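Local coordinates for tailspike protein (PDB 3RIQ) that probably recognises and cleaves Salmonella lipopolysaccharide, serving as the endorhamnosidase receptor-binding tailspike of phage 9NA, at residues D335-Y340 against T357-V362; N155-H160 against L177-R182; R261-V266 against Q305-H310. All blocks are in the same frame, centred on the assembly; numbering follows the deposited sequence.

Contact 1. Residues D335-Y340 against T357-V362; sequences DNVVTY and TNITVV
The Y340 ring meets V362 obliquely through its CD1/CE1 side, with Y340 CE1 3.5 Å from V362 CB. The D335 carboxylate and the N358 amide lie side by side, their planes 74° apart. N358 ND2 reaches D335 OD1 at 2.9 Å on the syn lone pair, and that bond lies in the amide plane. T357 OG1 donates to D335 OD1 at 2.5 Å, from the anti side and 25° out of the carboxylate plane. This hydroxyl sits between backbone N and carbonyl carbon (chi1 56°), turned to D335. D335 OD1 is thus gripped twice. These are adjacent coils of the right-handed parallel beta-helix, with strand axes 4.6 Å apart and residue-for-residue register. N336 and N358 both have positive phi, yet V337 N still donates to N358 O. Further along, V337 O and T339 O accept from T360 N and V362 N. V337, T339, I359 and V361 pack on the face toward A325 and I374, with I359 CD1 3.7 Å from V337 CB. Water 1 donates to T339 OG1 and V362 O; that hydroxyl also bonds G346 O. N336 ND2 bonds N314 OD1 on the preceding coil. V338 packs on D335, and T360 on N358, of the second subunit.

Contact 2. Residues N155-H160 against L177-R182; sequences NIIFTH and LVESPR
H160 N donates to E179 O at 2.8 Å, the last of four backbone bonds joining the two segments. The others run L177 N to I156 O, F158 N to L177 O and E179 N to F158 O. The last of these is nearly straight, at 173°. Beyond H160 N the chains continue to touch, since H160 CA lies 3.3 Å from S180 O in a CA-H...O contact. Both H160 and S180 have positive phi, which turns each chain at the end of its strand. The strands are neighbouring coils of the right-handed parallel beta-helix, and I157 with L177, F158 with V178 and T159 with E179 are the bridge pairs. F158 goes to the side of L148, V150 and F170, whose ring it meets edge-to-face. T159 and E179 lie alongside each other, with T159 CG2 3.6 Å from E179 OE1. E179 is extended beyond CG, and its other oxygen, OE2, is hydrogen-bonded to H160 NE2 of the third subunit. In turn, H160 NE2 of this chain bonds E179 OE2 of the second subunit. R182 crosses the H160 side chain, with R182 CD 3.8 Å from H160 CD2, and the guanidinium plane stands at 90° to the ring. A bend at chi3 (-67°) leads the guanidinium away from the ring, so that CD makes the contact. Water 2 lies at the guanidinium edge, in its plane; it accepts from R182 NH1 at 2.9 Å and donates to H160 O at 2.8 Å. R182 NH1 also bonds N155 OD1 of the second subunit.

Contact 3. Residues R261-V266 against Q305-H310; sequences RNYRLV and QLPTQH
H310 takes a backbone N-H with its ring. L265 N donates to H310 ND1 at 3.0 Å, in the ring plane and nearly straight at 166°. H310 CG is anti to its carbonyl carbon and beside its backbone N (chi1 -62°), which helps bring ND1 to L265 N. One face of the same ring has T308 O over its centre, 4.0 Å above the plane. That carbonyl is itself held, since R264 N donates to T308 O at 2.7 Å. The H310 side chain reaches across to the 261-266 loop, alongside L265, and H310 ND1 also comes within 3.7 Å of L265 CB. R264 and Q309 both have positive phi. Their side chains run side by side, with R264 CG 3.8 Å from Q309 CB, and the R264 guanidinium goes on to salt bridges with D226 and D229. At the other end P307 is the centre of an inverse gamma turn. Its carbonyl oxygen lies at the edge of the Y263 ring, in plane, 3.4 Å from Y263 CD1. Y263 OH bonds D295. The L306 side chain crosses that of Y263 at about a right angle, with L306 CD2 3.5 Å from Y263 OH. L306 CD1 touches R261 CD at 3.4 Å, and the R261 guanidinium is salt-bridged to D285 and E254. T308 OG1 and H310 N both bond N332 OD1. The two loops lead directly into strands 266-273 and 311-318, which pair in parallel as successive coils of the beta-helix.

In the fold
The three contacts follow one another along the chain: contact 2 closes first, then contact 3, then contact 1. Contacts 1 and 2 are both strand pairs between neighbouring coils of the right-handed beta-helix, with centres about 29 Å apart and nearest atoms about 20 Å apart. Both also touch the second and third subunits, so each carries packing within the chain and across the trimer. Contact 3 joins loops instead. Its centre is about 20 Å from that of contact 1 and about 24 Å from that of contact 2; the nearest atoms are about 8 Å and 11 Å away. It leads into strand 311-318, which pairs with strand 333-340 of contact 1.

Contact 1. Residues D335-Y340 against T357-V362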
ATOM      1  N   ASP A 335       1.366  -8.583   4.234  1.00 10.93           N
ATOM      2  CA  ASP A 335       0.383  -7.532   3.937  1.00 10.88           C
ATOM      3  C   ASP A 335       0.617  -6.925   2.565  1.00 10.28           C
ATOM      4  O   ASP A 335       1.754  -6.561   2.250  1.00 11.58           O
ATOM      5  CB  ASP A 335       0.427  -6.397   5.002  1.00 12.21           C
ATOM      6  CG  ASP A 335      -0.548  -5.273   4.670  1.00 12.32           C
ATOM      7  OD1 ASP A 335      -1.769  -5.589   4.539  1.00 12.83           O
ATOM      8  OD2 ASP A 335      -0.140  -4.105   4.460  1.00 13.33           O
ATOM      9  N   ASN A 336      -0.445  -6.804   1.763  1.00 10.36           N
ATOM     10  CA  ASN A 336      -0.362  -6.132   0.471  1.00 10.57           C
ATOM     11  C   ASN A 336       0.485  -6.909  -0.531  1.00 10.26           C
ATOM     12  O   ASN A 336       1.643  -6.567  -0.822  1.00 12.29           O
ATOM     13  CB  ASN A 336       0.082  -4.663   0.579  1.00 10.66           C
ATOM     14  CG  ASN A 336       0.023  -3.953  -0.773  1.00 12.71           C
ATOM     15  OD1 ASN A 336      -0.504  -4.502  -1.745  1.00 14.04           O
ATOM     16  ND2 ASN A 336       0.620  -2.758  -0.859  1.00 15.81           N
ATOM     17  N   VAL A 337      -0.113  -7.968  -1.055  1.00 10.38           N
ATOM     18  CA  VAL A 337       0.520  -8.792  -2.084  1.00 11.21           C
ATOM     19  C   VAL A 337      -0.447  -8.844  -3.248  1.00 11.62           C
ATOM     20  O   VAL A 337      -1.615  -9.201  -3.064  1.00 11.96           O
ATOM     21  CB  VAL A 337       0.808 -10.220  -1.572  1.00 11.63           C
ATOM     22  CG1 VAL A 337       1.329 -11.118  -2.702  1.00 13.69           C
ATOM     23  CG2 VAL A 337       1.802 -10.181  -0.369  1.00 13.15           C
ATOM     24  N   VAL A 338       0.046  -8.491  -4.437  1.00 10.72           N
ATOM     25  CA  VAL A 338      -0.791  -8.468  -5.659  1.00 11.15           C
ATOM     26  C   VAL A 338      -0.127  -9.370  -6.676  1.00 11.67           C
ATOM     27  O   VAL A 338       1.055  -9.178  -6.966  1.00 12.00           O
ATOM     28  CB  VAL A 338      -0.856  -7.016  -6.252  1.00 12.15           C
ATOM     29  CG1 VAL A 338      -1.574  -6.973  -7.599  1.00 13.38           C
ATOM     30  CG2 VAL A 338      -1.485  -6.041  -5.228  1.00 14.74           C
ATOM     31  N   THR A 339      -0.834 -10.386  -7.185  1.00 11.97           N
ATOM     32  CA  THR A 339      -0.245 -11.202  -8.229  1.00 12.01           C
ATOM     33  C   THR A 339      -1.164 -11.283  -9.424  1.00 11.38           C
ATOM     34  O   THR A 339      -2.376 -11.459  -9.251  1.00 12.53           O
ATOM     35  CB  THR A 339       0.182 -12.621  -7.748  1.00 11.89           C
ATOM     36  OG1 THR A 339      -0.961 -13.495  -7.623  1.00 13.50           O
ATOM     37  CG2 THR A 339       0.979 -12.554  -6.417  1.00 13.06           C
ATOM     38  N   TYR A 340      -0.573 -11.148 -10.614  1.00 11.68           N
ATOM     39  CA  TYR A 340      -1.269 -11.259 -11.899  1.00 11.53           C
ATOM     40  C   TYR A 340      -0.676 -12.425 -12.681  1.00 12.50           C
ATOM     41  O   TYR A 340       0.556 -12.566 -12.753  1.00 12.03           O
ATOM     42  CB  TYR A 340      -1.048  -9.990 -12.744  1.00 13.35           C
ATOM     43  CG  TYR A 340      -1.985  -8.865 -12.406  1.00 10.99           C
ATOM     44  CD1 TYR A 340      -3.227  -8.780 -13.048  1.00 12.64           C
ATOM     45  CD2 TYR A 340      -1.677  -7.937 -11.413  1.00 12.32           C
ATOM     46  CE1 TYR A 340      -4.132  -7.784 -12.729  1.00 13.34           C
ATOM     47  CE2 TYR A 340      -2.564  -6.896 -11.088  1.00 11.66           C
ATOM     48  CZ  TYR A 340      -3.811  -6.851 -11.752  1.00 12.20           C
ATOM     49  OH  TYR A 340      -4.767  -5.914 -11.447  1.00 14.14           O
ATOM     50  N   THR A 357      -2.996 -10.245   5.041  1.00 12.55           N
ATOM     51  CA  THR A 357      -3.933  -9.159   4.760  1.00 12.59           C
ATOM     52  C   THR A 357      -3.717  -8.511   3.421  1.00 11.67           C
ATOM     53  O   THR A 357      -2.611  -8.458   2.933  1.00 12.60           O
ATOM     54  CB  THR A 357      -3.870  -8.030   5.846  1.00 11.31           C
ATOM     55  OG1 THR A 357      -2.536  -7.532   5.979  1.00 13.43           O
ATOM     56  CG2 THR A 357      -4.335  -8.536   7.210  1.00 13.32           C
ATOM     57  N   ASN A 358      -4.815  -8.039   2.825  1.00 11.59           N
ATOM     58  CA  ASN A 358      -4.749  -7.222   1.596  1.00 12.09           C
ATOM     59  C   ASN A 358      -4.083  -7.930   0.433  1.00 11.73           C
ATOM     60  O   ASN A 358      -3.103  -7.456  -0.154  1.00 12.71           O
ATOM     61  CB  ASN A 358      -4.132  -5.858   1.926  1.00 12.35           C
ATOM     62  CG  ASN A 358      -5.012  -5.077   2.880  1.00 14.90           C
ATOM     63  OD1 ASN A 358      -6.203  -4.890   2.598  1.00 17.56           O
ATOM     64  ND2 ASN A 358      -4.482  -4.709   4.026  1.00 15.07           N
ATOM     65  N   ILE A 359      -4.615  -9.102   0.105  1.00 11.71           N
ATOM     66  CA  ILE A 359      -4.128  -9.914  -1.002  1.00 12.94           C
ATOM     67  C   ILE A 359      -5.035  -9.723  -2.200  1.00 12.57           C
ATOM     68  O   ILE A 359      -6.257  -9.786  -2.028  1.00 13.98           O
ATOM     69  CB  ILE A 359      -4.144 -11.415  -0.625  1.00 12.58           C
ATOM     70  CG1 ILE A 359      -3.427 -11.651   0.695  1.00 13.38           C
ATOM     71  CG2 ILE A 359      -3.548 -12.269  -1.745  1.00 14.51           C
ATOM     72  CD1 ILE A 359      -1.953 -11.291   0.703  1.00 14.55           C
ATOM     73  N   THR A 360      -4.465  -9.514  -3.393  1.00 12.50           N
ATOM     74  CA  THR A 360      -5.223  -9.383  -4.643  1.00 12.98           C
ATOM     75  C   THR A 360      -4.615 -10.376  -5.625  1.00 13.20           C
ATOM     76  O   THR A 360      -3.423 -10.280  -5.927  1.00 13.10           O
ATOM     77  CB  THR A 360      -5.117  -7.949  -5.186  1.00 13.04           C
ATOM     78  OG1 THR A 360      -5.679  -7.055  -4.206  1.00 15.87           O
ATOM     79  CG2 THR A 360      -5.927  -7.795  -6.477  1.00 14.74           C
ATOM     80  N   VAL A 361      -5.402 -11.348  -6.078  1.00 12.75           N
ATOM     81  CA  VAL A 361      -4.930 -12.340  -7.040  1.00 13.01           C
ATOM     82  C   VAL A 361      -5.804 -12.265  -8.271  1.00 12.86           C
ATOM     83  O   VAL A 361      -7.025 -12.442  -8.165  1.00 13.41           O
ATOM     84  CB  VAL A 361      -4.948 -13.781  -6.441  1.00 12.92           C
ATOM     85  CG1 VAL A 361      -4.748 -14.855  -7.545  1.00 14.22           C
ATOM     86  CG2 VAL A 361      -3.889 -13.924  -5.321  1.00 12.85           C
ATOM     87  N   VAL A 362      -5.184 -12.066  -9.443  1.00 13.27           N
ATOM     88  CA  VAL A 362      -5.893 -11.957 -10.714  1.00 13.47           C
ATOM     89  C   VAL A 362      -5.297 -12.945 -11.681  1.00 14.11           C
ATOM     90  O   VAL A 362      -4.059 -13.025 -11.859  1.00 13.13           O
ATOM     91  CB  VAL A 362      -5.753 -10.536 -11.304  1.00 13.43           C
ATOM     92  CG1 VAL A 362      -6.400 -10.457 -12.700  1.00 13.93           C
ATOM     93  CG2 VAL A 362      -6.358  -9.446 -10.352  1.00 15.12           C
TER
HETATM   94  O   HOH W   1      -1.903 -14.429 -10.247  1.00 13.77           O

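Contact 2. Residues N155-H160 against L177-R182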
ATOM      1  N   ASN A 155      30.188  -5.289   7.592  1.00 12.70           N
ATOM      2  CA  ASN A 155      29.901  -3.842   7.474  1.00 11.85           C
ATOM      3  C   ASN A 155      30.533  -3.217   6.229  1.00 12.42           C
ATOM      4  O   ASN A 155      31.354  -2.284   6.323  1.00 13.49           O
ATOM      5  CB  ASN A 155      30.314  -3.045   8.721  1.00 12.65           C
ATOM      6  CG  ASN A 155      29.663  -1.705   8.748  1.00 13.27           C
ATOM      7  OD1 ASN A 155      28.607  -1.513   8.120  1.00 14.85           O
ATOM      8  ND2 ASN A 155      30.285  -0.742   9.430  1.00 14.28           N
ATOM      9  N   ILE A 156      30.137  -3.718   5.074  1.00 10.85           N
ATOM     10  CA  ILE A 156      30.624  -3.221   3.759  1.00 10.85           C
ATOM     11  C   ILE A 156      29.446  -2.718   2.993  1.00 10.59           C
ATOM     12  O   ILE A 156      28.382  -3.375   2.958  1.00 11.78           O
ATOM     13  CB  ILE A 156      31.325  -4.344   2.924  1.00 10.45           C
ATOM     14  CG1 ILE A 156      32.274  -5.180   3.810  1.00 11.56           C
ATOM     15  CG2 ILE A 156      32.000  -3.710   1.695  1.00 12.36           C
ATOM     16  CD1 ILE A 156      33.516  -4.445   4.337  1.00 11.36           C
ATOM     17  N   ILE A 157      29.605  -1.555   2.363  1.00 10.35           N
ATOM     18  CA  ILE A 157      28.525  -1.047   1.510  1.00 10.45           C
ATOM     19  C   ILE A 157      28.944  -1.143   0.052  1.00 10.53           C
ATOM     20  O   ILE A 157      30.030  -0.685  -0.296  1.00 11.52           O
ATOM     21  CB  ILE A 157      28.154   0.452   1.892  1.00 10.21           C
ATOM     22  CG1 ILE A 157      27.759   0.554   3.382  1.00 12.06           C
ATOM     23  CG2 ILE A 157      27.040   0.986   0.955  1.00 11.80           C
ATOM     24  CD1 ILE A 157      27.503   1.974   3.846  1.00 12.26           C
ATOM     25  N   PHE A 158      28.087  -1.736  -0.780  1.00 10.38           N
ATOM     26  CA  PHE A 158      28.257  -1.725  -2.233  1.00 10.93           C
ATOM     27  C   PHE A 158      27.231  -0.760  -2.799  1.00 11.33           C
ATOM     28  O   PHE A 158      26.040  -0.924  -2.527  1.00 12.71           O
ATOM     29  CB  PHE A 158      27.997  -3.137  -2.824  1.00 10.50           C
ATOM     30  CG  PHE A 158      29.194  -4.049  -2.797  1.00 10.28           C
ATOM     31  CD1 PHE A 158      29.800  -4.406  -1.589  1.00 11.82           C
ATOM     32  CD2 PHE A 158      29.669  -4.602  -3.983  1.00 12.56           C
ATOM     33  CE1 PHE A 158      30.957  -5.256  -1.573  1.00 11.86           C
ATOM     34  CE2 PHE A 158      30.799  -5.460  -3.980  1.00 12.62           C
ATOM     35  CZ  PHE A 158      31.437  -5.800  -2.745  1.00 11.33           C
ATOM     36  N   THR A 159      27.658   0.185  -3.615  1.00 10.40           N
ATOM     37  CA  THR A 159      26.725   1.074  -4.274  1.00 10.64           C
ATOM     38  C   THR A 159      26.679   0.876  -5.779  1.00 11.33           C
ATOM     39  O   THR A 159      27.678   0.848  -6.454  1.00 12.28           O
ATOM     40  CB  THR A 159      26.969   2.560  -3.922  1.00 10.60           C
ATOM     41  OG1 THR A 159      28.258   3.020  -4.381  1.00 11.26           O
ATOM     42  CG2 THR A 159      26.885   2.729  -2.423  1.00 12.98           C
ATOM     43  N   HIS A 160      25.465   0.742  -6.275  1.00 10.57           N
ATOM     44  CA  HIS A 160      25.220   0.612  -7.713  1.00  9.71           C
ATOM     45  C   HIS A 160      26.041  -0.457  -8.416  1.00 11.09           C
ATOM     46  O   HIS A 160      26.617  -0.224  -9.479  1.00 10.95           O
ATOM     47  CB  HIS A 160      25.384   1.969  -8.420  1.00 10.78           C
ATOM     48  CG  HIS A 160      24.654   3.097  -7.749  1.00 10.37           C
ATOM     49  ND1 HIS A 160      25.297   4.116  -7.066  1.00 12.65           N
ATOM     50  CD2 HIS A 160      23.331   3.374  -7.683  1.00 11.04           C
ATOM     51  CE1 HIS A 160      24.396   4.970  -6.601  1.00 11.34           C
ATOM     52  NE2 HIS A 160      23.193   4.536  -6.956  1.00 12.04           N
ATOM     53  N   LEU A 177      25.456  -4.076   3.027  1.00 10.68           N
ATOM     54  CA  LEU A 177      24.353  -3.330   2.387  1.00 10.40           C
ATOM     55  C   LEU A 177      24.657  -3.164   0.924  1.00 10.11           C
ATOM     56  O   LEU A 177      25.700  -2.594   0.586  1.00 10.89           O
ATOM     57  CB  LEU A 177      24.220  -1.936   3.045  1.00 10.38           C
ATOM     58  CG  LEU A 177      23.268  -0.964   2.330  1.00 11.48           C
ATOM     59  CD1 LEU A 177      21.788  -1.495   2.317  1.00 12.61           C
ATOM     60  CD2 LEU A 177      23.332   0.392   3.051  1.00 11.24           C
ATOM     61  N   VAL A 178      23.781  -3.687   0.055  1.00 10.34           N
ATOM     62  CA  VAL A 178      23.916  -3.503  -1.387  1.00 10.35           C
ATOM     63  C   VAL A 178      22.830  -2.555  -1.868  1.00 11.08           C
ATOM     64  O   VAL A 178      21.631  -2.895  -1.806  1.00 11.92           O
ATOM     65  CB  VAL A 178      23.820  -4.840  -2.158  1.00 11.29           C
ATOM     66  CG1 VAL A 178      24.115  -4.620  -3.650  1.00 11.62           C
ATOM     67  CG2 VAL A 178      24.747  -5.870  -1.547  1.00 12.55           C
ATOM     68  N   GLU A 179      23.231  -1.366  -2.303  1.00  9.82           N
ATOM     69  CA  GLU A 179      22.266  -0.360  -2.756  1.00  9.94           C
ATOM     70  C   GLU A 179      22.170  -0.344  -4.270  1.00 10.39           C
ATOM     71  O   GLU A 179      23.185  -0.250  -4.966  1.00 12.13           O
ATOM     72  CB  GLU A 179      22.664   1.038  -2.300  1.00 10.61           C
ATOM     73  CG  GLU A 179      22.489   1.204  -0.769  1.00 11.31           C
ATOM     74  CD  GLU A 179      22.832   2.602  -0.247  1.00 12.16           C
ATOM     75  OE1 GLU A 179      23.682   3.300  -0.861  1.00 14.08           O
ATOM     76  OE2 GLU A 179      22.298   2.970   0.824  1.00 13.98           O
ATOM     77  N   SER A 180      20.936  -0.454  -4.764  1.00  9.88           N
ATOM     78  CA  SER A 180      20.627  -0.182  -6.167  0.50 10.48           C
ATOM     79  C   SER A 180      21.474  -0.935  -7.211  1.00 10.54           C
ATOM     80  O   SER A 180      22.086  -0.306  -8.090  1.00 10.90           O
ATOM     81  CB  SER A 180      20.675   1.330  -6.428  0.50 10.84           C
ATOM     82  OG  SER A 180      20.331   1.579  -7.771  0.50 10.96           O
ATOM     83  N   PRO A 181      21.477  -2.285  -7.154  1.00 10.47           N
ATOM     84  CA  PRO A 181      22.039  -2.993  -8.314  1.00 11.46           C
ATOM     85  C   PRO A 181      21.373  -2.468  -9.597  1.00 11.51           C
ATOM     86  O   PRO A 181      20.155  -2.195  -9.615  1.00 12.02           O
ATOM     87  CB  PRO A 181      21.633  -4.461  -8.063  1.00 12.28           C
ATOM     88  CG  PRO A 181      20.440  -4.383  -7.083  1.00 11.38           C
ATOM     89  CD  PRO A 181      20.767  -3.181  -6.212  1.00  9.59           C
ATOM     90  N   ARG A 182      22.154  -2.345 -10.670  1.00 11.22           N
ATOM     91  CA  ARG A 182      21.617  -1.787 -11.920  1.00 10.90           C
ATOM     92  C   ARG A 182      22.537  -2.141 -13.067  1.00 11.18           C
ATOM     93  O   ARG A 182      23.682  -2.528 -12.809  1.00 11.31           O
ATOM     94  CB  ARG A 182      21.498  -0.269 -11.788  1.00 10.72           C
ATOM     95  CG  ARG A 182      22.807   0.470 -11.418  1.00 11.84           C
ATOM     96  CD  ARG A 182      22.514   1.969 -11.096  1.00 12.33           C
ATOM     97  NE  ARG A 182      22.079   2.708 -12.272  1.00 12.20           N
ATOM     98  CZ  ARG A 182      22.912   3.282 -13.142  1.00 12.83           C
ATOM     99  NH1 ARG A 182      24.244   3.145 -13.003  1.00 12.76           N
ATOM    100  NH2 ARG A 182      22.419   3.930 -14.204  1.00 14.35           N
TER
HETATM  101  O   HOH W   2      26.267   1.645 -11.592  1.00 13.31           O

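Contact 3. Residues R261-V266 against Q305-H310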
ATOM      1  N   ARG A 261      18.512 -22.512   6.251  1.00 12.41           N
ATOM      2  CA  ARG A 261      17.239 -21.798   6.387  1.00 12.67           C
ATOM      3  C   ARG A 261      17.438 -20.375   6.905  1.00 12.45           C
ATOM      4  O   ARG A 261      18.561 -19.941   7.149  1.00 13.46           O
ATOM      5  CB  ARG A 261      16.322 -22.597   7.305  1.00 12.47           C
ATOM      6  CG  ARG A 261      15.959 -23.979   6.715  1.00 12.29           C
ATOM      7  CD  ARG A 261      15.204 -24.774   7.766  1.00 13.44           C
ATOM      8  NE  ARG A 261      14.749 -26.100   7.316  1.00 13.47           N
ATOM      9  CZ  ARG A 261      15.462 -27.224   7.394  1.00 14.09           C
ATOM     10  NH1 ARG A 261      16.713 -27.214   7.875  1.00 14.06           N
ATOM     11  NH2 ARG A 261      14.918 -28.375   6.999  1.00 14.66           N
ATOM     12  N   ASN A 262      16.343 -19.633   7.060  1.00 11.34           N
ATOM     13  CA  ASN A 262      16.400 -18.198   7.349  1.00 11.12           C
ATOM     14  C   ASN A 262      15.236 -17.744   8.196  1.00 11.85           C
ATOM     15  O   ASN A 262      14.150 -18.307   8.083  1.00 13.02           O
ATOM     16  CB  ASN A 262      16.416 -17.383   6.042  1.00 11.76           C
ATOM     17  CG  ASN A 262      17.533 -17.807   5.124  1.00 10.81           C
ATOM     18  OD1 ASN A 262      18.636 -17.245   5.184  1.00 11.41           O
ATOM     19  ND2 ASN A 262      17.266 -18.813   4.258  1.00 12.64           N
ATOM     20  N   TYR A 263      15.466 -16.689   8.983  1.00 11.08           N
ATOM     21  CA  TYR A 263      14.527 -16.200   9.985  1.00 11.36           C
ATOM     22  C   TYR A 263      14.480 -14.704  10.047  1.00 11.08           C
ATOM     23  O   TYR A 263      15.496 -14.025   9.809  1.00 11.70           O
ATOM     24  CB  TYR A 263      14.930 -16.692  11.410  1.00 11.33           C
ATOM     25  CG  TYR A 263      14.728 -18.178  11.612  1.00 11.84           C
ATOM     26  CD1 TYR A 263      13.549 -18.674  12.183  1.00 12.32           C
ATOM     27  CD2 TYR A 263      15.707 -19.098  11.224  1.00 12.47           C
ATOM     28  CE1 TYR A 263      13.336 -20.040  12.339  1.00 12.98           C
ATOM     29  CE2 TYR A 263      15.515 -20.464  11.394  1.00 13.82           C
ATOM     30  CZ  TYR A 263      14.313 -20.929  11.952  1.00 13.01           C
ATOM     31  OH  TYR A 263      14.105 -22.259  12.109  1.00 15.33           O
ATOM     32  N   ARG A 264      13.295 -14.174  10.350  1.00 11.06           N
ATOM     33  CA  ARG A 264      13.187 -12.775  10.766  1.00 10.58           C
ATOM     34  C   ARG A 264      13.751 -11.729   9.788  1.00 11.01           C
ATOM     35  O   ARG A 264      14.489 -10.803  10.173  1.00 11.79           O
ATOM     36  CB  ARG A 264      13.772 -12.606  12.193  1.00 11.08           C
ATOM     37  CG  ARG A 264      12.894 -13.353  13.210  1.00 11.75           C
ATOM     38  CD  ARG A 264      13.385 -13.211  14.647  1.00 12.00           C
ATOM     39  NE  ARG A 264      14.699 -13.797  14.901  1.00 12.62           N
ATOM     40  CZ  ARG A 264      15.152 -14.123  16.117  1.00 14.16           C
ATOM     41  NH1 ARG A 264      14.409 -13.885  17.197  1.00 13.59           N
ATOM     42  NH2 ARG A 264      16.352 -14.669  16.254  1.00 14.55           N
ATOM     43  N   LEU A 265      13.447 -11.917   8.502  1.00 10.46           N
ATOM     44  CA  LEU A 265      13.860 -10.952   7.474  1.00 11.06           C
ATOM     45  C   LEU A 265      12.662 -10.089   7.081  1.00 10.72           C
ATOM     46  O   LEU A 265      11.493 -10.425   7.401  1.00 12.32           O
ATOM     47  CB  LEU A 265      14.401 -11.696   6.236  1.00 11.66           C
ATOM     48  CG  LEU A 265      15.640 -12.564   6.544  1.00 12.08           C
ATOM     49  CD1 LEU A 265      16.007 -13.425   5.319  1.00 12.58           C
ATOM     50  CD2 LEU A 265      16.855 -11.701   6.946  1.00 13.26           C
ATOM     51  N   VAL A 266      12.950  -8.988   6.379  1.00 11.08           N
ATOM     52  CA  VAL A 266      11.909  -8.116   5.823  1.00 10.96           C
ATOM     53  C   VAL A 266      12.021  -8.089   4.307  1.00 10.37           C
ATOM     54  O   VAL A 266      13.120  -7.860   3.764  1.00 11.33           O
ATOM     55  CB  VAL A 266      12.064  -6.661   6.352  1.00 11.17           C
ATOM     56  CG1 VAL A 266      11.000  -5.742   5.685  1.00 14.46           C
ATOM     57  CG2 VAL A 266      11.935  -6.612   7.875  1.00 14.03           C
ATOM     58  N   GLN A 305       6.488 -25.691   9.452  1.00 15.13           N
ATOM     59  CA  GLN A 305       5.940 -24.876  10.562  1.00 14.71           C
ATOM     60  C   GLN A 305       7.004 -24.202  11.441  1.00 14.33           C
ATOM     61  O   GLN A 305       6.759 -23.886  12.616  1.00 14.96           O
ATOM     62  CB  GLN A 305       4.969 -25.726  11.402  1.00 15.86           C
ATOM     63  CG  GLN A 305       3.843 -26.300  10.567  1.00 19.23           C
ATOM     64  CD  GLN A 305       2.794 -27.038  11.367  1.00 22.59           C
ATOM     65  OE1 GLN A 305       2.939 -27.278  12.571  1.00 23.67           O
ATOM     66  NE2 GLN A 305       1.721 -27.434  10.679  1.00 25.85           N
ATOM     67  N   LEU A 306       8.188 -23.954  10.881  1.00 13.37           N
ATOM     68  CA  LEU A 306       9.204 -23.243  11.667  1.00 13.67           C
ATOM     69  C   LEU A 306       8.730 -21.832  11.984  1.00 13.74           C
ATOM     70  O   LEU A 306       8.055 -21.215  11.144  1.00 13.70           O
ATOM     71  CB  LEU A 306      10.538 -23.176  10.889  1.00 13.57           C
ATOM     72  CG  LEU A 306      11.279 -24.518  10.779  1.00 13.31           C
ATOM     73  CD1 LEU A 306      12.363 -24.502   9.681  1.00 13.75           C
ATOM     74  CD2 LEU A 306      11.865 -24.895  12.166  1.00 12.60           C
ATOM     75  N   PRO A 307       9.139 -21.272  13.142  1.00 13.89           N
ATOM     76  CA  PRO A 307       8.711 -19.921  13.478  1.00 13.48           C
ATOM     77  C   PRO A 307       9.584 -18.850  12.799  1.00 13.90           C
ATOM     78  O   PRO A 307      10.377 -18.153  13.425  1.00 14.38           O
ATOM     79  CB  PRO A 307       8.794 -19.904  15.009  1.00 14.21           C
ATOM     80  CG  PRO A 307      10.050 -20.768  15.299  1.00 15.35           C
ATOM     81  CD  PRO A 307       9.951 -21.873  14.227  1.00 13.42           C
ATOM     82  N   THR A 308       9.436 -18.753  11.493  1.00 13.22           N
ATOM     83  CA  THR A 308      10.307 -17.874  10.714  1.00 12.73           C
ATOM     84  C   THR A 308      10.076 -16.392  10.998  1.00 12.74           C
ATOM     85  O   THR A 308      11.031 -15.615  10.915  1.00 13.53           O
ATOM     86  CB  THR A 308      10.214 -18.187   9.217  1.00 12.46           C
ATOM     87  OG1 THR A 308       8.828 -18.284   8.828  1.00 13.65           O
ATOM     88  CG2 THR A 308      10.896 -19.534   8.928  1.00 15.11           C
ATOM     89  N   GLN A 309       8.827 -15.975  11.289  1.00 12.14           N
ATOM     90  CA  GLN A 309       8.548 -14.561  11.678  1.00 11.96           C
ATOM     91  C   GLN A 309       9.081 -13.559  10.654  1.00 12.38           C
ATOM     92  O   GLN A 309       9.620 -12.527  11.023  1.00 12.50           O
ATOM     93  CB  GLN A 309       9.166 -14.238  13.051  1.00 12.98           C
ATOM     94  CG  GLN A 309       8.510 -14.956  14.256  1.00 14.72           C
ATOM     95  CD  GLN A 309       8.826 -14.214  15.567  1.00 15.57           C
ATOM     96  OE1 GLN A 309       8.297 -13.113  15.821  1.00 17.70           O
ATOM     97  NE2 GLN A 309       9.705 -14.777  16.373  1.00 16.67           N
ATOM     98  N   HIS A 310       8.947 -13.857   9.363  1.00 11.47           N
ATOM     99  CA  HIS A 310       9.278 -12.867   8.352  1.00 11.43           C
ATOM    100  C   HIS A 310       8.164 -11.822   8.270  1.00 11.59           C
ATOM    101  O   HIS A 310       7.006 -12.067   8.656  1.00 12.37           O
ATOM    102  CB  HIS A 310       9.467 -13.526   6.985  1.00 11.18           C
ATOM    103  CG  HIS A 310      10.588 -14.521   6.934  1.00 11.68           C
ATOM    104  ND1 HIS A 310      11.896 -14.192   7.233  1.00 11.42           N
ATOM    105  CD2 HIS A 310      10.603 -15.812   6.520  1.00 11.59           C
ATOM    106  CE1 HIS A 310      12.664 -15.256   7.039  1.00 11.55           C
ATOM    107  NE2 HIS A 310      11.902 -16.257   6.615  1.00 11.17           N
TER